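Local coordinates for enterobactin synthetase component F-related protein (Vibrio cholerae serotype O1, PDB 4OXI) that binds glycyl-adenosine-5'-phosphate as an adenylation domain and probably activates glycine with ATP for a lipopolysaccharide modification that gives resistance to antimicrobial peptides, at residues 310-315 / 346-351; 123-128 / 143-148; 93-98 / 168-173. All coordinates share one frame; numbering follows the deposited sequence.

Overall arrangement
From the N terminus, the chain first runs through residues 93-98, where helix 78-95 ends and leads into strand 99-102. Interaction 3 closes a long loop when 168-173 comes back to that turn, and within this loop lies interaction 2, the shorter return of 143-148 to 123-128. The two contacts touch, their centres about 11 Å apart, and both reach the five-stranded parallel sheet in which strands 147-149 and 170-173 are neighbours. Interaction 1 follows separately, joining two helices beside the sheet that contains strands 305-308, 332-336 and 356-360. Its centre is 35 Å from that of interaction 2 and 43 Å from that of interaction 3, across the chain's centre.

Interaction 1: 310-315 / 346-351; sequences PTVIEL and EQWQQA
Trp348 reaches from helix 342-352 to Ile313 and Val312 of helix 311-318, packing together the helices of two successive beta-alpha-beta crossovers. The first helix links strands 305-308 and 332-336, the second strands 332-336 and 356-360, all parallel in one sheet. The helices come close at this point, with Ile313 CA and Trp348 CA 6.5 Å apart.

At the root of the side chain, Trp348 CB lies 4.2 Å from Ile313 CG2, so the isoleucine's short branch fills in beside it. The next step sets the direction: CG is anti to the backbone N (chi1 -174°), which carries the ring away from its own helix axis and over to the neighbouring helix. At the ring fusion, Trp348 CD2 comes within 4.1 Å of Ile313 CG1. The tightest approach is one atom further on, where Trp348 CE3 meets the same Ile313 CG1 at 3.6 Å. Beyond it the six-membered ring passes from the isoleucine to the valine, and Trp348 CZ3 is 4.1 Å from Val312 CG1. The outermost carbon, Trp348 CH2, is also 4.1 Å from Val312 CG1, so a single methyl group meets two neighbouring ring carbons. Both aliphatic side chains approach the indole at a slant.

The contact is buried and purely apolar across the two segments. The polar corner of the indole is satisfied elsewhere: Trp348 NE1 is hydrogen-bonded to Ser333 OG on strand 332-336, which limits how the ring can turn, while Phe335 of the same strand meets it edge-to-face. Ile298 of helix 294-301 and Val356 of strand 356-360 also touch the Trp348 side chain. On the isoleucine side, CB adds a last touch, with Ile313 CB 4.1 Å from Trp348 CE3.

Interaction 2: 123-128 / 143-148; sequences TYIPLN and TQCDSI
Ile125 holds CG1 beside its backbone N (chi1 -51°) and then runs on extended, which sends CD1 straight across to Thr143. There the threonine hydroxyl sits between its own backbone N and carbonyl carbon (chi1 62°), so that OG1 is turned to meet the methyl. The two side chains come tip to tip, Ile125 CD1 lying 3.4 Å from Thr143 OG1. They tie the first strand of a beta-alpha-beta crossover to the turn after its helix. The crossover, part of the parallel five-stranded sheet, consists of strand 123-126, helix 133-142 and strand 147-149, with strand 99-102 lying between the two strands.

Behind the hydroxyl, Thr143 CB is 3.7 Å from Ile125 CD1, so the methyl rests against the root of the threonine as well as its polar tip. The hydroxyl has its polar partner in the preceding helix: Thr143 OG1 is hydrogen-bonded to Thr139 O, which restricts its rotation. That helix ends in a Schellman motif with Gln144 as its C-prime residue at positive phi; Cys145 N bonds back to Leu140 O and Gln144 N to Ile141 O.

The turn brings Cys145 to the same methyl, next to the threonine. Cys145 CB is 3.8 Å from Ile125 CD1, with the sulfur a little further away. Two residues further along, Leu127 CD1 makes a looser apolar contact with Ile148 CG2 at 4.4 Å. Leu127 also packs on Ile136 and Thr139 of helix 133-142, and Ile148 on Leu140, so the crossover helix covers this pair. The cysteine has one polar engagement of its own, a long and weak but nearly straight bond from Ser147 N to Cys145 SG, 3.6 Å with an N-H...S angle of 165°.

Interaction 3: 93-98 / 168-173; sequences HLQGVQ and RLHIYA
The ring of Tyr172 and the carboxamide of Gln95 are the flat groups that meet here, their planes 62° apart, so the two cross at a steep slant and do not stack. The phenol ring instead stacks with His192 of strand 190-193 and has an edge-to-face partner in Trp92 of helix 78-95. The Gln95-Tyr172 contact joins the C-terminal turn of that helix to strand 170-173 of the parallel five-stranded sheet.

What the glutamine touches is the phenol oxygen at the ring's outer end. Gln95 CG lies 3.4 Å from Tyr172 OH, with CB somewhat further off. The amide nitrogen, Gln95 NE2, is 3.8 Å from Tyr172 OH. The chain folds over at its second torsion (chi2 -69°), which lays the methylene groups against the phenol oxygen and leaves the amide heading on towards His170. The closest approach there is loose, 4.4 Å between Gln95 NE2 and His170 ND1, and it comes obliquely to the imidazole. The polar partner of His170 ND1 is His192 NE2, to which it is hydrogen-bonded, so this second histidine both stacks on the tyrosine and holds the imidazole of His170.

Gln95 stands at the end of its helix. The next residue, Gly96, takes positive phi in a Schellman motif, with Gly96 N bonded to His93 O at 3.0 Å. This turn swings the chain round to bring Val97 to the same phenol oxygen. Val97 and Tyr172 run alongside each other, pointing opposite ways, and the contact lies on the outer part of the domain, with Gln95 exposed and Tyr172 buried. On the valine's side the touch is made by one methyl, Val97 CG2, 4.0 Å from Tyr172 OH.

Interaction 1: 310-315 / 346-351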
ATOM      1  N   PRO A 310     -11.141  -4.355   4.167  1.00 21.43           N
ATOM      2  CA  PRO A 310     -12.240  -4.954   4.933  1.00 25.20           C
ATOM      3  C   PRO A 310     -12.696  -6.327   4.404  1.00 29.84           C
ATOM      4  O   PRO A 310     -13.538  -6.969   5.030  1.00 27.61           O
ATOM      5  CB  PRO A 310     -13.364  -3.923   4.790  1.00 23.32           C
ATOM      6  CG  PRO A 310     -13.041  -3.175   3.531  1.00 22.42           C
ATOM      7  CD  PRO A 310     -11.546  -3.101   3.507  1.00 21.91           C
ATOM      8  N   THR A 311     -12.143  -6.765   3.278  1.00 27.20           N
ATOM      9  CA  THR A 311     -12.368  -8.115   2.765  1.00 28.61           C
ATOM     10  C   THR A 311     -12.013  -9.124   3.838  1.00 29.58           C
ATOM     11  O   THR A 311     -12.620 -10.191   3.948  1.00 30.42           O
ATOM     12  CB  THR A 311     -11.475  -8.385   1.531  1.00 32.85           C
ATOM     13  OG1 THR A 311     -11.902  -7.553   0.450  1.00 39.92           O
ATOM     14  CG2 THR A 311     -11.589  -9.823   1.084  1.00 39.05           C
ATOM     15  N   VAL A 312     -11.014  -8.781   4.637  1.00 26.68           N
ATOM     16  CA  VAL A 312     -10.560  -9.673   5.689  1.00 26.41           C
ATOM     17  C   VAL A 312     -11.702 -10.078   6.632  1.00 30.75           C
ATOM     18  O   VAL A 312     -11.749 -11.216   7.102  1.00 28.52           O
ATOM     19  CB  VAL A 312      -9.371  -9.046   6.428  1.00 29.26           C
ATOM     20  CG1 VAL A 312      -9.248  -9.575   7.847  1.00 28.16           C
ATOM     21  CG2 VAL A 312      -8.091  -9.299   5.628  1.00 23.81           C
ATOM     22  N   ILE A 313     -12.641  -9.162   6.869  1.00 28.83           N
ATOM     23  CA  ILE A 313     -13.773  -9.444   7.753  1.00 31.28           C
ATOM     24  C   ILE A 313     -14.693 -10.484   7.134  1.00 35.07           C
ATOM     25  O   ILE A 313     -15.161 -11.392   7.818  1.00 32.65           O
ATOM     26  CB  ILE A 313     -14.606  -8.189   8.046  1.00 26.83           C
ATOM     27  CG1 ILE A 313     -13.720  -7.074   8.614  1.00 26.25           C
ATOM     28  CG2 ILE A 313     -15.755  -8.526   9.005  1.00 26.10           C
ATOM     29  CD1 ILE A 313     -14.407  -5.691   8.626  1.00 25.26           C
ATOM     30  N   GLU A 314     -14.950 -10.351   5.837  1.00 35.44           N
ATOM     31  CA  GLU A 314     -15.822 -11.295   5.149  1.00 39.73           C
ATOM     32  C   GLU A 314     -15.220 -12.683   5.176  1.00 39.97           C
ATOM     33  O   GLU A 314     -15.909 -13.672   5.440  1.00 43.71           O
ATOM     34  CB  GLU A 314     -16.045 -10.864   3.707  1.00 38.57           C
ATOM     35  CG  GLU A 314     -17.065  -9.765   3.569  1.00 47.34           C
ATOM     36  CD  GLU A 314     -17.589  -9.659   2.154  1.00 50.91           C
ATOM     37  OE1 GLU A 314     -18.815  -9.456   1.981  1.00 55.95           O
ATOM     38  OE2 GLU A 314     -16.770  -9.787   1.220  1.00 50.40           O
ATOM     39  N   LEU A 315     -13.925 -12.744   4.901  1.00 36.43           N
ATOM     40  CA  LEU A 315     -13.189 -13.999   4.933  1.00 36.72           C
ATOM     41  C   LEU A 315     -13.256 -14.658   6.311  1.00 41.49           C
ATOM     42  O   LEU A 315     -13.490 -15.863   6.425  1.00 43.20           O
ATOM     43  CB  LEU A 315     -11.741 -13.747   4.543  1.00 33.74           C
ATOM     44  CG  LEU A 315     -10.784 -14.928   4.645  1.00 42.04           C
ATOM     45  CD1 LEU A 315     -11.301 -16.126   3.850  1.00 42.19           C
ATOM     46  CD2 LEU A 315      -9.424 -14.506   4.131  1.00 39.15           C
ATOM     47  N   GLU A 346     -19.781  -4.185  12.342  1.00 35.34           N
ATOM     48  CA  GLU A 346     -20.456  -4.635  13.564  1.00 35.19           C
ATOM     49  C   GLU A 346     -20.000  -6.028  13.983  1.00 33.61           C
ATOM     50  O   GLU A 346     -19.690  -6.258  15.155  1.00 33.50           O
ATOM     51  CB  GLU A 346     -21.983  -4.592  13.420  1.00 34.72           C
ATOM     52  CG  GLU A 346     -22.748  -5.290  14.554  1.00 39.98           C
ATOM     53  CD  GLU A 346     -22.565  -4.634  15.928  1.00 45.38           C
ATOM     54  OE1 GLU A 346     -22.098  -3.472  16.001  1.00 47.97           O
ATOM     55  OE2 GLU A 346     -22.896  -5.289  16.943  1.00 49.00           O
ATOM     56  N   GLN A 347     -19.930  -6.949  13.027  1.00 31.43           N
ATOM     57  CA  GLN A 347     -19.502  -8.302  13.346  1.00 32.52           C
ATOM     58  C   GLN A 347     -18.041  -8.359  13.799  1.00 36.67           C
ATOM     59  O   GLN A 347     -17.686  -9.165  14.654  1.00 33.40           O
ATOM     60  CB  GLN A 347     -19.763  -9.240  12.170  1.00 36.23           C
ATOM     61  CG  GLN A 347     -21.235  -9.600  12.024  1.00 35.30           C
ATOM     62  CD  GLN A 347     -21.531 -10.334  10.736  1.00 45.66           C
ATOM     63  OE1 GLN A 347     -21.738  -9.714   9.688  1.00 47.55           O
ATOM     64  NE2 GLN A 347     -21.556 -11.660  10.801  1.00 46.90           N
ATOM     65  N   TRP A 348     -17.193  -7.500  13.242  1.00 34.74           N
ATOM     66  CA  TRP A 348     -15.801  -7.497  13.664  1.00 30.42           C
ATOM     67  C   TRP A 348     -15.720  -6.906  15.066  1.00 30.73           C
ATOM     68  O   TRP A 348     -14.992  -7.422  15.917  1.00 29.78           O
ATOM     69  CB  TRP A 348     -14.916  -6.716  12.681  1.00 26.82           C
ATOM     70  CG  TRP A 348     -13.433  -6.804  12.992  1.00 23.91           C
ATOM     71  CD1 TRP A 348     -12.717  -5.984  13.813  1.00 24.41           C
ATOM     72  CD2 TRP A 348     -12.502  -7.765  12.476  1.00 25.90           C
ATOM     73  NE1 TRP A 348     -11.389  -6.372  13.838  1.00 25.66           N
ATOM     74  CE2 TRP A 348     -11.234  -7.464  13.023  1.00 25.07           C
ATOM     75  CE3 TRP A 348     -12.615  -8.847  11.592  1.00 28.00           C
ATOM     76  CZ2 TRP A 348     -10.091  -8.208  12.722  1.00 25.12           C
ATOM     77  CZ3 TRP A 348     -11.478  -9.593  11.298  1.00 28.13           C
ATOM     78  CH2 TRP A 348     -10.234  -9.269  11.862  1.00 28.66           C
ATOM     79  N   GLN A 349     -16.482  -5.841  15.313  1.00 29.87           N
ATOM     80  CA  GLN A 349     -16.456  -5.196  16.627  1.00 31.75           C
ATOM     81  C   GLN A 349     -17.009  -6.093  17.750  1.00 36.22           C
ATOM     82  O   GLN A 349     -16.542  -6.026  18.890  1.00 35.73           O
ATOM     83  CB  GLN A 349     -17.178  -3.839  16.602  1.00 31.57           C
ATOM     84  CG  GLN A 349     -17.138  -3.115  17.956  1.00 32.83           C
ATOM     85  CD  GLN A 349     -17.307  -1.615  17.825  1.00 34.38           C
ATOM     86  OE1 GLN A 349     -18.422  -1.113  17.627  1.00 38.81           O
ATOM     87  NE2 GLN A 349     -16.198  -0.883  17.932  1.00 31.05           N
ATOM     88  N   GLN A 350     -17.985  -6.940  17.432  1.00 37.56           N
ATOM     89  CA  GLN A 350     -18.490  -7.895  18.422  1.00 36.99           C
ATOM     90  C   GLN A 350     -17.414  -8.894  18.819  1.00 35.12           C
ATOM     91  O   GLN A 350     -17.364  -9.338  19.968  1.00 37.78           O
ATOM     92  CB  GLN A 350     -19.735  -8.624  17.911  1.00 33.59           C
ATOM     93  CG  GLN A 350     -21.023  -7.804  18.029  1.00 41.08           C
ATOM     94  CD  GLN A 350     -21.318  -7.374  19.465  1.00 49.95           C
ATOM     95  OE1 GLN A 350     -21.724  -8.193  20.299  1.00 57.96           O
ATOM     96  NE2 GLN A 350     -21.105  -6.090  19.763  1.00 48.91           N
ATOM     97  N   ALA A 351     -16.544  -9.248  17.876  1.00 37.87           N
ATOM     98  CA  ALA A 351     -15.448 -10.169  18.191  1.00 31.74           C
ATOM     99  C   ALA A 351     -14.401  -9.510  19.063  1.00 31.67           C
ATOM    100  O   ALA A 351     -13.867 -10.147  19.966  1.00 34.09           O
ATOM    101  CB  ALA A 351     -14.812 -10.712  16.931  1.00 33.05           C
TER

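Interaction 2: 123-128 / 143-148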
ATOM      1  N   THR A 123      15.598   5.950  -0.646  1.00 21.98           N
ATOM      2  CA  THR A 123      14.295   5.693  -1.266  1.00 19.53           C
ATOM      3  C   THR A 123      14.160   4.212  -1.545  1.00 21.35           C
ATOM      4  O   THR A 123      15.024   3.627  -2.214  1.00 22.32           O
ATOM      5  CB  THR A 123      14.178   6.405  -2.633  1.00 23.77           C
ATOM      6  OG1 THR A 123      14.606   7.768  -2.511  1.00 23.04           O
ATOM      7  CG2 THR A 123      12.743   6.363  -3.151  1.00 17.94           C
ATOM      8  N   TYR A 124      13.092   3.586  -1.053  1.00 18.67           N
ATOM      9  CA  TYR A 124      12.900   2.181  -1.369  1.00 18.87           C
ATOM     10  C   TYR A 124      11.767   1.955  -2.360  1.00 18.91           C
ATOM     11  O   TYR A 124      10.806   2.723  -2.417  1.00 17.95           O
ATOM     12  CB  TYR A 124      12.792   1.298  -0.116  1.00 17.52           C
ATOM     13  CG  TYR A 124      11.445   1.260   0.586  1.00 19.14           C
ATOM     14  CD1 TYR A 124      10.476   0.321   0.226  1.00 17.18           C
ATOM     15  CD2 TYR A 124      11.168   2.119   1.653  1.00 18.06           C
ATOM     16  CE1 TYR A 124       9.249   0.265   0.882  1.00 17.20           C
ATOM     17  CE2 TYR A 124       9.937   2.073   2.321  1.00 16.67           C
ATOM     18  CZ  TYR A 124       8.997   1.141   1.931  1.00 18.09           C
ATOM     19  OH  TYR A 124       7.799   1.079   2.591  1.00 19.75           O
ATOM     20  N   ILE A 125      11.914   0.899  -3.151  1.00 17.76           N
ATOM     21  CA  ILE A 125      10.964   0.567  -4.199  1.00 18.33           C
ATOM     22  C   ILE A 125      10.585  -0.908  -4.077  1.00 17.84           C
ATOM     23  O   ILE A 125      11.329  -1.790  -4.502  1.00 18.69           O
ATOM     24  CB  ILE A 125      11.591   0.813  -5.579  1.00 20.90           C
ATOM     25  CG1 ILE A 125      12.191   2.226  -5.633  1.00 20.67           C
ATOM     26  CG2 ILE A 125      10.553   0.619  -6.709  1.00 17.02           C
ATOM     27  CD1 ILE A 125      13.209   2.404  -6.711  1.00 24.20           C
ATOM     28  N   PRO A 126       9.431  -1.190  -3.473  1.00 16.24           N
ATOM     29  CA  PRO A 126       9.089  -2.604  -3.307  1.00 18.09           C
ATOM     30  C   PRO A 126       8.655  -3.211  -4.636  1.00 20.39           C
ATOM     31  O   PRO A 126       7.913  -2.572  -5.381  1.00 22.56           O
ATOM     32  CB  PRO A 126       7.908  -2.562  -2.323  1.00 16.75           C
ATOM     33  CG  PRO A 126       7.289  -1.216  -2.504  1.00 16.43           C
ATOM     34  CD  PRO A 126       8.430  -0.286  -2.871  1.00 20.07           C
ATOM     35  N   LEU A 127       9.105  -4.425  -4.929  1.00 19.28           N
ATOM     36  CA  LEU A 127       8.751  -5.085  -6.185  1.00 18.85           C
ATOM     37  C   LEU A 127       7.672  -6.132  -5.916  1.00 22.54           C
ATOM     38  O   LEU A 127       7.728  -6.843  -4.910  1.00 21.44           O
ATOM     39  CB  LEU A 127       9.994  -5.765  -6.771  1.00 17.55           C
ATOM     40  CG  LEU A 127      11.188  -4.862  -7.057  1.00 17.91           C
ATOM     41  CD1 LEU A 127      12.433  -5.658  -7.466  1.00 18.23           C
ATOM     42  CD2 LEU A 127      10.827  -3.847  -8.142  1.00 16.82           C
ATOM     43  N   ASN A 128       6.686  -6.246  -6.802  1.00 22.91           N
ATOM     44  CA  ASN A 128       5.595  -7.194  -6.564  1.00 22.19           C
ATOM     45  C   ASN A 128       6.104  -8.631  -6.519  1.00 21.78           C
ATOM     46  O   ASN A 128       6.953  -9.013  -7.327  1.00 20.12           O
ATOM     47  CB  ASN A 128       4.518  -7.043  -7.637  1.00 25.37           C
ATOM     48  CG  ASN A 128       3.214  -7.693  -7.236  1.00 26.60           C
ATOM     49  OD1 ASN A 128       3.118  -8.921  -7.144  1.00 26.56           O
ATOM     50  ND2 ASN A 128       2.203  -6.873  -6.983  1.00 25.73           N
ATOM     51  N   THR A 143      12.409   3.861 -12.570  1.00 28.55           N
ATOM     52  CA  THR A 143      12.836   4.494 -11.328  1.00 29.54           C
ATOM     53  C   THR A 143      14.354   4.717 -11.258  1.00 30.28           C
ATOM     54  O   THR A 143      14.871   5.098 -10.205  1.00 31.60           O
ATOM     55  CB  THR A 143      12.399   3.678 -10.102  1.00 28.32           C
ATOM     56  OG1 THR A 143      13.010   2.387 -10.154  1.00 27.15           O
ATOM     57  CG2 THR A 143      10.894   3.502 -10.074  1.00 25.88           C
ATOM     58  N   GLN A 144      15.060   4.485 -12.368  1.00 27.17           N
ATOM     59  CA  GLN A 144      16.515   4.671 -12.419  1.00 29.37           C
ATOM     60  C   GLN A 144      17.213   4.016 -11.236  1.00 29.07           C
ATOM     61  O   GLN A 144      18.048   4.632 -10.584  1.00 28.96           O
ATOM     62  CB  GLN A 144      16.911   6.161 -12.448  1.00 35.29           C
ATOM     63  CG  GLN A 144      16.723   6.862 -13.790  1.00 39.83           C
ATOM     64  CD  GLN A 144      15.400   7.584 -13.875  1.00 47.30           C
ATOM     65  OE1 GLN A 144      15.029   8.338 -12.967  1.00 50.91           O
ATOM     66  NE2 GLN A 144      14.662   7.349 -14.963  1.00 53.00           N
ATOM     67  N   CYS A 145      16.872   2.766 -10.967  1.00 27.76           N
ATOM     68  CA  CYS A 145      17.385   2.067  -9.809  1.00 25.76           C
ATOM     69  C   CYS A 145      18.217   0.883 -10.270  1.00 25.40           C
ATOM     70  O   CYS A 145      17.759   0.077 -11.079  1.00 26.65           O
ATOM     71  CB  CYS A 145      16.201   1.584  -8.967  1.00 21.97           C
ATOM     72  SG  CYS A 145      16.626   0.363  -7.728  1.00 25.33           S
ATOM     73  N   ASP A 146      19.443   0.771  -9.778  1.00 21.75           N
ATOM     74  CA  ASP A 146      20.264  -0.375 -10.143  1.00 26.76           C
ATOM     75  C   ASP A 146      20.713  -1.162  -8.917  1.00 25.71           C
ATOM     76  O   ASP A 146      21.750  -1.818  -8.961  1.00 28.61           O
ATOM     77  CB  ASP A 146      21.483   0.068 -10.957  1.00 28.48           C
ATOM     78  CG  ASP A 146      22.424   0.966 -10.168  1.00 39.00           C
ATOM     79  OD1 ASP A 146      22.108   1.324  -9.003  1.00 37.19           O
ATOM     80  OD2 ASP A 146      23.493   1.325 -10.722  1.00 49.52           O
ATOM     81  N   SER A 147      19.956  -1.071  -7.823  1.00 22.84           N
ATOM     82  CA  SER A 147      20.317  -1.758  -6.583  1.00 22.53           C
ATOM     83  C   SER A 147      19.131  -2.557  -6.086  1.00 19.88           C
ATOM     84  O   SER A 147      18.015  -2.042  -6.009  1.00 21.89           O
ATOM     85  CB  SER A 147      20.755  -0.756  -5.519  1.00 23.87           C
ATOM     86  OG  SER A 147      21.872  -0.005  -5.978  1.00 26.71           O
ATOM     87  N   ILE A 148      19.363  -3.829  -5.777  1.00 21.42           N
ATOM     88  CA  ILE A 148      18.275  -4.706  -5.383  1.00 21.01           C
ATOM     89  C   ILE A 148      18.612  -5.511  -4.139  1.00 24.31           C
ATOM     90  O   ILE A 148      19.657  -6.188  -4.091  1.00 19.65           O
ATOM     91  CB  ILE A 148      17.926  -5.687  -6.504  1.00 22.45           C
ATOM     92  CG1 ILE A 148      17.791  -4.956  -7.835  1.00 22.60           C
ATOM     93  CG2 ILE A 148      16.599  -6.409  -6.194  1.00 18.85           C
ATOM     94  CD1 ILE A 148      17.333  -5.899  -8.984  1.00 28.86           C
TER

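Interaction 3: 93-98 / 168-173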
ATOM      1  N   HIS A  93      25.321   4.314   1.703  1.00 19.37           N
ATOM      2  CA  HIS A  93      25.858   5.677   1.716  1.00 24.74           C
ATOM      3  C   HIS A  93      27.243   5.747   1.076  1.00 27.36           C
ATOM      4  O   HIS A  93      27.513   6.632   0.258  1.00 25.38           O
ATOM      5  CB  HIS A  93      25.945   6.214   3.146  1.00 21.40           C
ATOM      6  CG  HIS A  93      24.632   6.668   3.695  1.00 27.43           C
ATOM      7  ND1 HIS A  93      24.475   7.072   5.003  1.00 28.75           N
ATOM      8  CD2 HIS A  93      23.414   6.781   3.113  1.00 26.94           C
ATOM      9  CE1 HIS A  93      23.215   7.423   5.202  1.00 28.79           C
ATOM     10  NE2 HIS A  93      22.550   7.253   4.074  1.00 27.81           N
ATOM     11  N   LEU A  94      28.113   4.812   1.450  1.00 23.38           N
ATOM     12  CA  LEU A  94      29.461   4.760   0.899  1.00 23.70           C
ATOM     13  C   LEU A  94      29.431   4.422  -0.580  1.00 24.08           C
ATOM     14  O   LEU A  94      30.323   4.823  -1.327  1.00 25.61           O
ATOM     15  CB  LEU A  94      30.306   3.732   1.651  1.00 22.31           C
ATOM     16  CG  LEU A  94      30.448   4.044   3.139  1.00 25.03           C
ATOM     17  CD1 LEU A  94      31.361   3.021   3.789  1.00 23.74           C
ATOM     18  CD2 LEU A  94      30.999   5.450   3.358  1.00 24.47           C
ATOM     19  N   GLN A  95      28.412   3.683  -1.005  1.00 24.32           N
ATOM     20  CA  GLN A  95      28.240   3.345  -2.419  1.00 21.95           C
ATOM     21  C   GLN A  95      27.579   4.475  -3.198  1.00 21.34           C
ATOM     22  O   GLN A  95      27.554   4.450  -4.420  1.00 23.04           O
ATOM     23  CB  GLN A  95      27.381   2.082  -2.568  1.00 23.85           C
ATOM     24  CG  GLN A  95      28.103   0.783  -2.227  1.00 24.84           C
ATOM     25  CD  GLN A  95      29.168   0.447  -3.253  1.00 25.49           C
ATOM     26  OE1 GLN A  95      30.359   0.613  -3.003  1.00 28.54           O
ATOM     27  NE2 GLN A  95      28.742  -0.011  -4.416  1.00 24.65           N
ATOM     28  N   GLY A  96      27.027   5.458  -2.498  1.00 22.66           N
ATOM     29  CA  GLY A  96      26.313   6.533  -3.173  1.00 22.73           C
ATOM     30  C   GLY A  96      25.000   6.076  -3.784  1.00 26.69           C
ATOM     31  O   GLY A  96      24.572   6.590  -4.819  1.00 28.46           O
ATOM     32  N   VAL A  97      24.374   5.095  -3.138  1.00 25.95           N
ATOM     33  CA  VAL A  97      23.076   4.580  -3.535  1.00 26.72           C
ATOM     34  C   VAL A  97      22.010   5.482  -2.962  1.00 24.10           C
ATOM     35  O   VAL A  97      22.076   5.828  -1.785  1.00 27.33           O
ATOM     36  CB  VAL A  97      22.871   3.156  -2.963  1.00 26.95           C
ATOM     37  CG1 VAL A  97      21.457   2.674  -3.204  1.00 25.01           C
ATOM     38  CG2 VAL A  97      23.857   2.194  -3.596  1.00 23.50           C
ATOM     39  N   GLN A  98      21.024   5.859  -3.773  1.00 23.51           N
ATOM     40  CA  GLN A  98      19.872   6.608  -3.259  1.00 22.66           C
ATOM     41  C   GLN A  98      18.590   5.770  -3.299  1.00 24.27           C
ATOM     42  O   GLN A  98      17.761   5.838  -2.386  1.00 24.04           O
ATOM     43  CB  GLN A  98      19.663   7.913  -4.041  1.00 24.00           C
ATOM     44  CG  GLN A  98      18.335   8.622  -3.696  1.00 25.30           C
ATOM     45  CD  GLN A  98      18.255   9.075  -2.236  1.00 26.57           C
ATOM     46  OE1 GLN A  98      19.254   9.505  -1.654  1.00 30.37           O
ATOM     47  NE2 GLN A  98      17.063   8.980  -1.637  1.00 22.42           N
ATOM     48  N   ARG A 168      24.778  -3.316 -15.492  1.00 29.52           N
ATOM     49  CA  ARG A 168      25.265  -3.876 -14.234  1.00 26.69           C
ATOM     50  C   ARG A 168      24.303  -3.585 -13.083  1.00 30.79           C
ATOM     51  O   ARG A 168      24.007  -2.423 -12.794  1.00 27.45           O
ATOM     52  CB  ARG A 168      26.660  -3.324 -13.885  1.00 26.29           C
ATOM     53  CG  ARG A 168      27.190  -3.780 -12.511  1.00 23.11           C
ATOM     54  CD  ARG A 168      28.702  -3.526 -12.348  1.00 23.99           C
ATOM     55  NE  ARG A 168      29.477  -4.182 -13.405  1.00 27.90           N
ATOM     56  CZ  ARG A 168      29.895  -5.451 -13.362  1.00 29.86           C
ATOM     57  NH1 ARG A 168      29.624  -6.215 -12.302  1.00 22.59           N
ATOM     58  NH2 ARG A 168      30.581  -5.964 -14.384  1.00 25.93           N
ATOM     59  N   LEU A 169      23.820  -4.638 -12.423  1.00 27.54           N
ATOM     60  CA  LEU A 169      22.970  -4.462 -11.245  1.00 24.59           C
ATOM     61  C   LEU A 169      23.791  -4.720  -9.994  1.00 24.09           C
ATOM     62  O   LEU A 169      24.745  -5.496 -10.018  1.00 23.52           O
ATOM     63  CB  LEU A 169      21.771  -5.410 -11.277  1.00 24.44           C
ATOM     64  CG  LEU A 169      20.742  -5.155 -12.372  1.00 29.94           C
ATOM     65  CD1 LEU A 169      19.589  -6.142 -12.259  1.00 27.51           C
ATOM     66  CD2 LEU A 169      20.241  -3.718 -12.297  1.00 25.65           C
ATOM     67  N   HIS A 170      23.428  -4.051  -8.906  1.00 22.53           N
ATOM     68  CA  HIS A 170      24.093  -4.260  -7.630  1.00 23.83           C
ATOM     69  C   HIS A 170      23.148  -4.939  -6.649  1.00 24.17           C
ATOM     70  O   HIS A 170      22.111  -4.377  -6.253  1.00 23.41           O
ATOM     71  CB  HIS A 170      24.629  -2.935  -7.104  1.00 22.76           C
ATOM     72  CG  HIS A 170      25.738  -2.381  -7.944  1.00 26.95           C
ATOM     73  ND1 HIS A 170      27.071  -2.573  -7.638  1.00 23.86           N
ATOM     74  CD2 HIS A 170      25.713  -1.683  -9.107  1.00 22.10           C
ATOM     75  CE1 HIS A 170      27.817  -2.001  -8.567  1.00 24.36           C
ATOM     76  NE2 HIS A 170      27.018  -1.448  -9.463  1.00 26.18           N
ATOM     77  N   ILE A 171      23.507  -6.170  -6.296  1.00 23.72           N
ATOM     78  CA  ILE A 171      22.645  -7.066  -5.546  1.00 19.75           C
ATOM     79  C   ILE A 171      23.080  -7.089  -4.089  1.00 24.38           C
ATOM     80  O   ILE A 171      24.259  -7.310  -3.798  1.00 21.85           O
ATOM     81  CB  ILE A 171      22.759  -8.482  -6.104  1.00 23.45           C
ATOM     82  CG1 ILE A 171      22.566  -8.469  -7.619  1.00 19.87           C
ATOM     83  CG2 ILE A 171      21.766  -9.413  -5.430  1.00 21.46           C
ATOM     84  CD1 ILE A 171      21.227  -7.923  -8.065  1.00 25.26           C
ATOM     85  N   TYR A 172      22.136  -6.860  -3.171  1.00 20.90           N
ATOM     86  CA  TYR A 172      22.468  -6.839  -1.758  1.00 20.44           C
ATOM     87  C   TYR A 172      21.773  -7.968  -1.034  1.00 21.29           C
ATOM     88  O   TYR A 172      20.638  -8.306  -1.356  1.00 22.84           O
ATOM     89  CB  TYR A 172      22.102  -5.491  -1.131  1.00 21.37           C
ATOM     90  CG  TYR A 172      22.997  -4.381  -1.608  1.00 22.89           C
ATOM     91  CD1 TYR A 172      24.132  -4.021  -0.893  1.00 25.93           C
ATOM     92  CD2 TYR A 172      22.728  -3.708  -2.794  1.00 22.98           C
ATOM     93  CE1 TYR A 172      24.972  -3.013  -1.341  1.00 20.16           C
ATOM     94  CE2 TYR A 172      23.558  -2.701  -3.243  1.00 26.37           C
ATOM     95  CZ  TYR A 172      24.678  -2.364  -2.515  1.00 22.57           C
ATOM     96  OH  TYR A 172      25.500  -1.352  -2.968  1.00 24.95           O
ATOM     97  N   ALA A 173      22.449  -8.553  -0.052  1.00 22.80           N
ATOM     98  CA  ALA A 173      21.846  -9.611   0.753  1.00 22.53           C
ATOM     99  C   ALA A 173      22.515  -9.674   2.117  1.00 26.01           C
ATOM    100  O   ALA A 173      23.669  -9.274   2.262  1.00 29.19           O
ATOM    101  CB  ALA A 173      21.959 -10.948   0.034  1.00 20.39           C
TER